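Local atomic coordinates of Cys-Gly metallodipeptidase DUG1 (Saccharomyces cerevisiae, PDB entry 4G1P), a protein that hydrolyses the dipeptide Cys-Gly as a zinc-dependent M20-family peptidase and serves as the catalytic component of the glutathione-degrading complex. Residues L178-F190 / I423-T435. Numbering follows the deposited sequence.
Sequences LDELIKKEANGYF and IPITLTFQDALNT
Helices 178-185 and 426-433 run side by side in the same direction, their axes 9.3 Å apart at closest approach and inclined by only 17°. Ile182 is the centre of the interface. Its CD1 sits over one face of the Phe429 ring, offset toward the rim and 4.1 Å from the centroid, a CH-pi contact, while reaching CG2 of Ile425 at 3.6 Å. With chi1 at -71°, CG1 lies beside the backbone N and CG2 anti to it, where CG2 meets the methyls of Thr428 and Ala432. At one end the side chains of Leu178 and Ile425 cross at about a right angle; at the other, Leu433 CD2 touches both Ala186 CB, 3.7 Å away, and Phe190 CB. Along the more open flank Thr428 OG1 donates to Asp179 OD1 at 2.8 Å, arriving on the syn side but 33° out of the carboxylate plane. Asp179 OD2 makes a weak salt bridge with Lys183 NZ one turn on. A valine in place of this threonine would probably leave Asp179 OD1 without its partner across the interface. Beneath, Leu178 and Ile425 rest on Tyr100, and Phe190 and Phe429 on Leu98, so both helices cover one face of the catalytic domain's central sheet, with Ile425 about 6 Å, side chain to side chain, from Glu171, the probable proton acceptor. Chemically this is an apolar seam with a single polar clasp at its border.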
ATOM      1  N   LEU A 178     -23.667  16.763   1.311  1.00 29.41           N
ATOM      2  CA  LEU A 178     -24.698  16.903   0.282  1.00 32.18           C
ATOM      3  C   LEU A 178     -26.084  16.649   0.873  1.00 33.80           C
ATOM      4  O   LEU A 178     -27.052  17.365   0.571  1.00 28.11           O
ATOM      5  CB  LEU A 178     -24.436  15.931  -0.870  1.00 26.29           C
ATOM      6  CG  LEU A 178     -25.474  15.911  -1.996  1.00 25.09           C
ATOM      7  CD1 LEU A 178     -25.625  17.267  -2.667  1.00 20.35           C
ATOM      8  CD2 LEU A 178     -25.109  14.853  -3.012  1.00 25.35           C
ATOM      9  N   ASP A 179     -26.141  15.603   1.698  1.00 35.77           N
ATOM     10  CA  ASP A 179     -27.290  15.249   2.524  1.00 32.05           C
ATOM     11  C   ASP A 179     -27.975  16.484   3.106  1.00 32.60           C
ATOM     12  O   ASP A 179     -29.157  16.732   2.860  1.00 30.02           O
ATOM     13  CB  ASP A 179     -26.804  14.359   3.666  1.00 32.59           C
ATOM     14  CG  ASP A 179     -27.927  13.628   4.354  1.00 48.13           C
ATOM     15  OD1 ASP A 179     -28.968  13.404   3.698  1.00 51.68           O
ATOM     16  OD2 ASP A 179     -27.772  13.268   5.546  1.00 54.34           O
ATOM     17  N   GLU A 180     -27.217  17.261   3.874  1.00 31.88           N
ATOM     18  CA  GLU A 180     -27.736  18.471   4.490  1.00 31.63           C
ATOM     19  C   GLU A 180     -28.245  19.461   3.460  1.00 34.77           C
ATOM     20  O   GLU A 180     -29.278  20.114   3.669  1.00 34.39           O
ATOM     21  CB  GLU A 180     -26.669  19.135   5.344  1.00 33.60           C
ATOM     22  CG  GLU A 180     -26.118  18.244   6.426  1.00 40.50           C
ATOM     23  CD  GLU A 180     -24.800  18.764   6.979  1.00 53.19           C
ATOM     24  OE1 GLU A 180     -24.728  19.968   7.318  1.00 52.03           O
ATOM     25  OE2 GLU A 180     -23.836  17.968   7.064  1.00 53.66           O
ATOM     26  N   LEU A 181     -27.526  19.572   2.347  1.00 32.28           N
ATOM     27  CA  LEU A 181     -27.896  20.531   1.313  1.00 30.20           C
ATOM     28  C   LEU A 181     -29.289  20.269   0.759  1.00 31.06           C
ATOM     29  O   LEU A 181     -30.089  21.187   0.601  1.00 32.04           O
ATOM     30  CB  LEU A 181     -26.881  20.534   0.177  1.00 24.90           C
ATOM     31  CG  LEU A 181     -27.247  21.560  -0.895  1.00 26.20           C
ATOM     32  CD1 LEU A 181     -27.404  22.933  -0.259  1.00 25.53           C
ATOM     33  CD2 LEU A 181     -26.213  21.593  -2.013  1.00 27.52           C
ATOM     34  N   ILE A 182     -29.571  19.008   0.466  1.00 29.85           N
ATOM     35  CA  ILE A 182     -30.847  18.638  -0.111  1.00 30.56           C
ATOM     36  C   ILE A 182     -31.977  18.939   0.863  1.00 31.05           C
ATOM     37  O   ILE A 182     -32.968  19.573   0.499  1.00 29.29           O
ATOM     38  CB  ILE A 182     -30.835  17.166  -0.508  1.00 27.84           C
ATOM     39  CG1 ILE A 182     -29.934  16.991  -1.724  1.00 30.35           C
ATOM     40  CG2 ILE A 182     -32.227  16.676  -0.812  1.00 28.17           C
ATOM     41  CD1 ILE A 182     -29.123  15.735  -1.672  1.00 36.68           C
ATOM     42  N   LYS A 183     -31.806  18.510   2.111  1.00 30.98           N
ATOM     43  CA  LYS A 183     -32.795  18.767   3.151  1.00 30.93           C
ATOM     44  C   LYS A 183     -32.987  20.255   3.374  1.00 32.96           C
ATOM     45  O   LYS A 183     -34.117  20.714   3.539  1.00 37.80           O
ATOM     46  CB  LYS A 183     -32.386  18.117   4.465  1.00 25.71           C
ATOM     47  CG  LYS A 183     -32.482  16.624   4.471  1.00 29.48           C
ATOM     48  CD  LYS A 183     -31.775  16.059   5.687  1.00 33.97           C
ATOM     49  CE  LYS A 183     -31.828  14.546   5.715  1.00 36.51           C
ATOM     50  NZ  LYS A 183     -30.815  13.985   6.659  1.00 49.08           N
ATOM     51  N   LYS A 184     -31.884  21.002   3.378  1.00 30.18           N
ATOM     52  CA  LYS A 184     -31.927  22.445   3.597  1.00 31.08           C
ATOM     53  C   LYS A 184     -32.635  23.142   2.459  1.00 33.32           C
ATOM     54  O   LYS A 184     -33.222  24.205   2.629  1.00 40.40           O
ATOM     55  CB  LYS A 184     -30.512  23.021   3.715  1.00 38.26           C
ATOM     56  CG  LYS A 184     -30.447  24.559   3.688  1.00 44.04           C
ATOM     57  CD  LYS A 184     -29.015  25.084   3.633  1.00 42.54           C
ATOM     58  CE  LYS A 184     -28.945  26.579   3.895  1.00 35.21           C
ATOM     59  NZ  LYS A 184     -27.730  26.889   4.705  1.00 44.73           N
ATOM     60  N   GLU A 185     -32.591  22.538   1.287  1.00 34.92           N
ATOM     61  CA  GLU A 185     -33.049  23.238   0.107  1.00 34.28           C
ATOM     62  C   GLU A 185     -34.325  22.635  -0.451  1.00 34.57           C
ATOM     63  O   GLU A 185     -34.780  23.007  -1.537  1.00 33.11           O
ATOM     64  CB  GLU A 185     -31.944  23.238  -0.933  1.00 34.92           C
ATOM     65  CG  GLU A 185     -31.859  24.523  -1.690  1.00 38.62           C
ATOM     66  CD  GLU A 185     -31.688  25.729  -0.798  1.00 37.48           C
ATOM     67  OE1 GLU A 185     -30.966  25.620   0.214  1.00 38.29           O
ATOM     68  OE2 GLU A 185     -32.276  26.786  -1.118  1.00 38.00           O
ATOM     69  N   ALA A 186     -34.900  21.710   0.309  1.00 32.57           N
ATOM     70  CA  ALA A 186     -36.131  21.050  -0.093  1.00 36.44           C
ATOM     71  C   ALA A 186     -37.275  22.046  -0.300  1.00 37.01           C
ATOM     72  O   ALA A 186     -38.116  21.866  -1.181  1.00 36.78           O
ATOM     73  CB  ALA A 186     -36.514  19.994   0.928  1.00 33.90           C
ATOM     74  N   ASN A 187     -37.301  23.097   0.513  1.00 34.36           N
ATOM     75  CA  ASN A 187     -38.343  24.111   0.413  1.00 40.09           C
ATOM     76  C   ASN A 187     -37.746  25.404  -0.103  1.00 42.59           C
ATOM     77  O   ASN A 187     -38.279  26.494   0.132  1.00 40.03           O
ATOM     78  CB  ASN A 187     -39.028  24.333   1.766  1.00 46.82           C
ATOM     79  CG  ASN A 187     -38.071  24.175   2.943  1.00 53.38           C
ATOM     80  OD1 ASN A 187     -36.889  23.865   2.757  1.00 52.97           O
ATOM     81  ND2 ASN A 187     -38.577  24.388   4.161  1.00 50.76           N
ATOM     82  N   GLY A 188     -36.626  25.256  -0.809  1.00 41.66           N
ATOM     83  CA  GLY A 188     -35.887  26.367  -1.377  1.00 31.85           C
ATOM     84  C   GLY A 188     -35.640  26.122  -2.847  1.00 33.39           C
ATOM     85  O   GLY A 188     -36.586  26.124  -3.640  1.00 32.76           O
ATOM     86  N   TYR A 189     -34.378  25.890  -3.213  1.00 31.86           N
ATOM     87  CA  TYR A 189     -34.025  25.706  -4.621  1.00 28.00           C
ATOM     88  C   TYR A 189     -34.783  24.541  -5.249  1.00 27.23           C
ATOM     89  O   TYR A 189     -35.076  24.578  -6.430  1.00 27.87           O
ATOM     90  CB  TYR A 189     -32.515  25.517  -4.800  1.00 28.00           C
ATOM     91  CG  TYR A 189     -32.016  25.781  -6.196  1.00 23.82           C
ATOM     92  CD1 TYR A 189     -32.186  24.845  -7.204  1.00 26.40           C
ATOM     93  CD2 TYR A 189     -31.358  26.960  -6.504  1.00 24.39           C
ATOM     94  CE1 TYR A 189     -31.736  25.086  -8.491  1.00 25.98           C
ATOM     95  CE2 TYR A 189     -30.896  27.212  -7.790  1.00 24.10           C
ATOM     96  CZ  TYR A 189     -31.093  26.271  -8.778  1.00 26.49           C
ATOM     97  OH  TYR A 189     -30.651  26.510 -10.054  1.00 26.01           O
ATOM     98  N   PHE A 190     -35.120  23.527  -4.453  1.00 26.32           N
ATOM     99  CA  PHE A 190     -35.777  22.327  -4.961  1.00 24.76           C
ATOM    100  C   PHE A 190     -37.290  22.281  -4.711  1.00 34.92           C
ATOM    101  O   PHE A 190     -37.910  21.222  -4.878  1.00 31.71           O
ATOM    102  CB  PHE A 190     -35.157  21.094  -4.322  1.00 28.98           C
ATOM    103  CG  PHE A 190     -33.703  20.922  -4.628  1.00 31.05           C
ATOM    104  CD1 PHE A 190     -33.203  21.236  -5.882  1.00 27.57           C
ATOM    105  CD2 PHE A 190     -32.830  20.459  -3.657  1.00 29.63           C
ATOM    106  CE1 PHE A 190     -31.863  21.072  -6.169  1.00 25.56           C
ATOM    107  CE2 PHE A 190     -31.489  20.291  -3.942  1.00 31.50           C
ATOM    108  CZ  PHE A 190     -31.003  20.599  -5.202  1.00 23.88           C
ATOM    109  N   ILE A 423     -25.767   4.510  -4.573  1.00 29.57           N
ATOM    110  CA  ILE A 423     -25.790   5.938  -4.818  1.00 23.43           C
ATOM    111  C   ILE A 423     -26.384   6.573  -3.586  1.00 24.71           C
ATOM    112  O   ILE A 423     -27.557   6.845  -3.536  1.00 27.50           O
ATOM    113  CB  ILE A 423     -26.622   6.298  -6.034  1.00 23.80           C
ATOM    114  CG1 ILE A 423     -26.167   5.488  -7.251  1.00 25.45           C
ATOM    115  CG2 ILE A 423     -26.516   7.780  -6.298  1.00 25.85           C
ATOM    116  CD1 ILE A 423     -27.112   5.558  -8.444  1.00 22.05           C
ATOM    117  N   PRO A 424     -25.554   6.793  -2.571  1.00 30.05           N
ATOM    118  CA  PRO A 424     -25.935   7.288  -1.248  1.00 28.67           C
ATOM    119  C   PRO A 424     -27.116   8.272  -1.151  1.00 27.78           C
ATOM    120  O   PRO A 424     -27.963   7.999  -0.303  1.00 32.55           O
ATOM    121  CB  PRO A 424     -24.640   7.927  -0.757  1.00 27.28           C
ATOM    122  CG  PRO A 424     -23.593   7.010  -1.321  1.00 27.62           C
ATOM    123  CD  PRO A 424     -24.101   6.566  -2.665  1.00 24.92           C
ATOM    124  N   ILE A 425     -27.191   9.354  -1.933  1.00 21.53           N
ATOM    125  CA  ILE A 425     -28.255  10.350  -1.683  1.00 26.83           C
ATOM    126  C   ILE A 425     -29.615  10.022  -2.265  1.00 26.39           C
ATOM    127  O   ILE A 425     -30.557  10.796  -2.076  1.00 27.36           O
ATOM    128  CB  ILE A 425     -27.929  11.794  -2.172  1.00 30.39           C
ATOM    129  CG1 ILE A 425     -27.057  11.763  -3.420  1.00 27.11           C
ATOM    130  CG2 ILE A 425     -27.355  12.655  -1.047  1.00 31.46           C
ATOM    131  CD1 ILE A 425     -27.783  11.269  -4.626  1.00 22.67           C
ATOM    132  N   THR A 426     -29.700   8.917  -3.002  1.00 23.87           N
ATOM    133  CA  THR A 426     -30.933   8.526  -3.651  1.00 21.43           C
ATOM    134  C   THR A 426     -32.103   8.543  -2.652  1.00 25.48           C
ATOM    135  O   THR A 426     -33.143   9.133  -2.922  1.00 27.41           O
ATOM    136  CB  THR A 426     -30.796   7.162  -4.353  1.00 24.17           C
ATOM    137  OG1 THR A 426     -32.058   6.785  -4.928  1.00 26.48           O
ATOM    138  CG2 THR A 426     -30.385   6.103  -3.354  1.00 35.33           C
ATOM    139  N   LEU A 427     -31.905   7.969  -1.471  1.00 26.76           N
ATOM    140  CA  LEU A 427     -32.942   7.962  -0.450  1.00 23.51           C
ATOM    141  C   LEU A 427     -33.232   9.357   0.077  1.00 28.11           C
ATOM    142  O   LEU A 427     -34.390   9.695   0.345  1.00 29.06           O
ATOM    143  CB  LEU A 427     -32.546   7.058   0.705  1.00 23.95           C
ATOM    144  CG  LEU A 427     -33.647   6.692   1.694  1.00 29.67           C
ATOM    145  CD1 LEU A 427     -34.930   6.253   0.981  1.00 26.32           C
ATOM    146  CD2 LEU A 427     -33.136   5.588   2.588  1.00 25.12           C
ATOM    147  N   THR A 428     -32.186  10.166   0.226  1.00 23.75           N
ATOM    148  CA  THR A 428     -32.362  11.540   0.671  1.00 22.74           C
ATOM    149  C   THR A 428     -33.195  12.336  -0.329  1.00 25.48           C
ATOM    150  O   THR A 428     -34.013  13.156   0.064  1.00 29.46           O
ATOM    151  CB  THR A 428     -31.021  12.246   0.946  1.00 27.78           C
ATOM    152  OG1 THR A 428     -30.361  11.605   2.040  1.00 28.85           O
ATOM    153  CG2 THR A 428     -31.244  13.695   1.321  1.00 28.20           C
ATOM    154  N   PHE A 429     -33.023  12.090  -1.623  1.00 25.65           N
ATOM    155  CA  PHE A 429     -33.872  12.781  -2.594  1.00 27.10           C
ATOM    156  C   PHE A 429     -35.332  12.384  -2.416  1.00 27.38           C
ATOM    157  O   PHE A 429     -36.232  13.241  -2.339  1.00 25.11           O
ATOM    158  CB  PHE A 429     -33.413  12.533  -4.029  1.00 21.04           C
ATOM    159  CG  PHE A 429     -32.289  13.436  -4.465  1.00 25.43           C
ATOM    160  CD1 PHE A 429     -32.453  14.810  -4.478  1.00 22.89           C
ATOM    161  CD2 PHE A 429     -31.070  12.912  -4.883  1.00 22.93           C
ATOM    162  CE1 PHE A 429     -31.414  15.640  -4.883  1.00 21.64           C
ATOM    163  CE2 PHE A 429     -30.043  13.743  -5.296  1.00 17.54           C
ATOM    164  CZ  PHE A 429     -30.214  15.101  -5.289  1.00 15.86           C
ATOM    165  N   GLN A 430     -35.558  11.081  -2.320  1.00 24.46           N
ATOM    166  CA  GLN A 430     -36.912  10.570  -2.222  1.00 28.13           C
ATOM    167  C   GLN A 430     -37.639  11.126  -1.016  1.00 26.85           C
ATOM    168  O   GLN A 430     -38.703  11.691  -1.154  1.00 29.04           O
ATOM    169  CB  GLN A 430     -36.905   9.059  -2.154  1.00 29.73           C
ATOM    170  CG  GLN A 430     -38.258   8.478  -1.900  1.00 23.63           C
ATOM    171  CD  GLN A 430     -38.193   6.979  -1.786  1.00 27.60           C
ATOM    172  OE1 GLN A 430     -38.255   6.274  -2.793  1.00 27.08           O
ATOM    173  NE2 GLN A 430     -38.047   6.477  -0.559  1.00 23.09           N
ATOM    174  N   ASP A 431     -37.039  10.988   0.158  1.00 27.37           N
ATOM    175  CA  ASP A 431     -37.669  11.408   1.402  1.00 28.00           C
ATOM    176  C   ASP A 431     -37.750  12.921   1.588  1.00 33.01           C
ATOM    177  O   ASP A 431     -38.803  13.440   1.952  1.00 36.75           O
ATOM    178  CB  ASP A 431     -36.957  10.777   2.595  1.00 28.18           C
ATOM    179  CG  ASP A 431     -37.181   9.275   2.683  1.00 34.81           C
ATOM    180  OD1 ASP A 431     -37.871   8.706   1.798  1.00 35.56           O
ATOM    181  OD2 ASP A 431     -36.654   8.661   3.637  1.00 33.75           O
ATOM    182  N   ALA A 432     -36.650  13.630   1.347  1.00 27.74           N
ATOM    183  CA  ALA A 432     -36.620  15.066   1.577  1.00 22.20           C
ATOM    184  C   ALA A 432     -37.537  15.836   0.634  1.00 32.57           C
ATOM    185  O   ALA A 432     -38.142  16.836   1.026  1.00 33.90           O
ATOM    186  CB  ALA A 432     -35.198  15.597   1.473  1.00 25.85           C
ATOM    187  N   LEU A 433     -37.631  15.382  -0.611  1.00 30.84           N
ATOM    188  CA  LEU A 433     -38.401  16.105  -1.609  1.00 27.17           C
ATOM    189  C   LEU A 433     -39.789  15.501  -1.753  1.00 32.32           C
ATOM    190  O   LEU A 433     -40.688  16.112  -2.338  1.00 36.38           O
ATOM    191  CB  LEU A 433     -37.679  16.105  -2.964  1.00 26.84           C
ATOM    192  CG  LEU A 433     -36.291  16.750  -3.062  1.00 29.96           C
ATOM    193  CD1 LEU A 433     -35.884  16.933  -4.525  1.00 23.63           C
ATOM    194  CD2 LEU A 433     -36.189  18.075  -2.271  1.00 25.35           C
ATOM    195  N   ASN A 434     -39.951  14.304  -1.202  1.00 31.28           N
ATOM    196  CA  ASN A 434     -41.168  13.507  -1.374  1.00 34.46           C
ATOM    197  C   ASN A 434     -41.624  13.388  -2.818  1.00 31.48           C
ATOM    198  O   ASN A 434     -42.703  13.842  -3.175  1.00 32.78           O
ATOM    199  CB  ASN A 434     -42.292  14.001  -0.464  1.00 35.29           C
ATOM    200  CG  ASN A 434     -41.954  13.832   1.014  1.00 45.63           C
ATOM    201  OD1 ASN A 434     -41.649  14.809   1.702  1.00 47.97           O
ATOM    202  ND2 ASN A 434     -41.989  12.584   1.507  1.00 42.15           N
ATOM    203  N   THR A 435     -40.768  12.794  -3.641  1.00 27.59           N
ATOM    204  CA  THR A 435     -41.094  12.461  -5.019  1.00 26.30           C
ATOM    205  C   THR A 435     -40.562  11.067  -5.286  1.00 24.37           C
ATOM    206  O   THR A 435     -39.891  10.485  -4.437  1.00 26.01           O
ATOM    207  CB  THR A 435     -40.412  13.406  -6.009  1.00 26.33           C
ATOM    208  OG1 THR A 435     -39.038  13.569  -5.631  1.00 31.43           O
ATOM    209  CG2 THR A 435     -41.096  14.757  -6.014  1.00 31.85           C
TER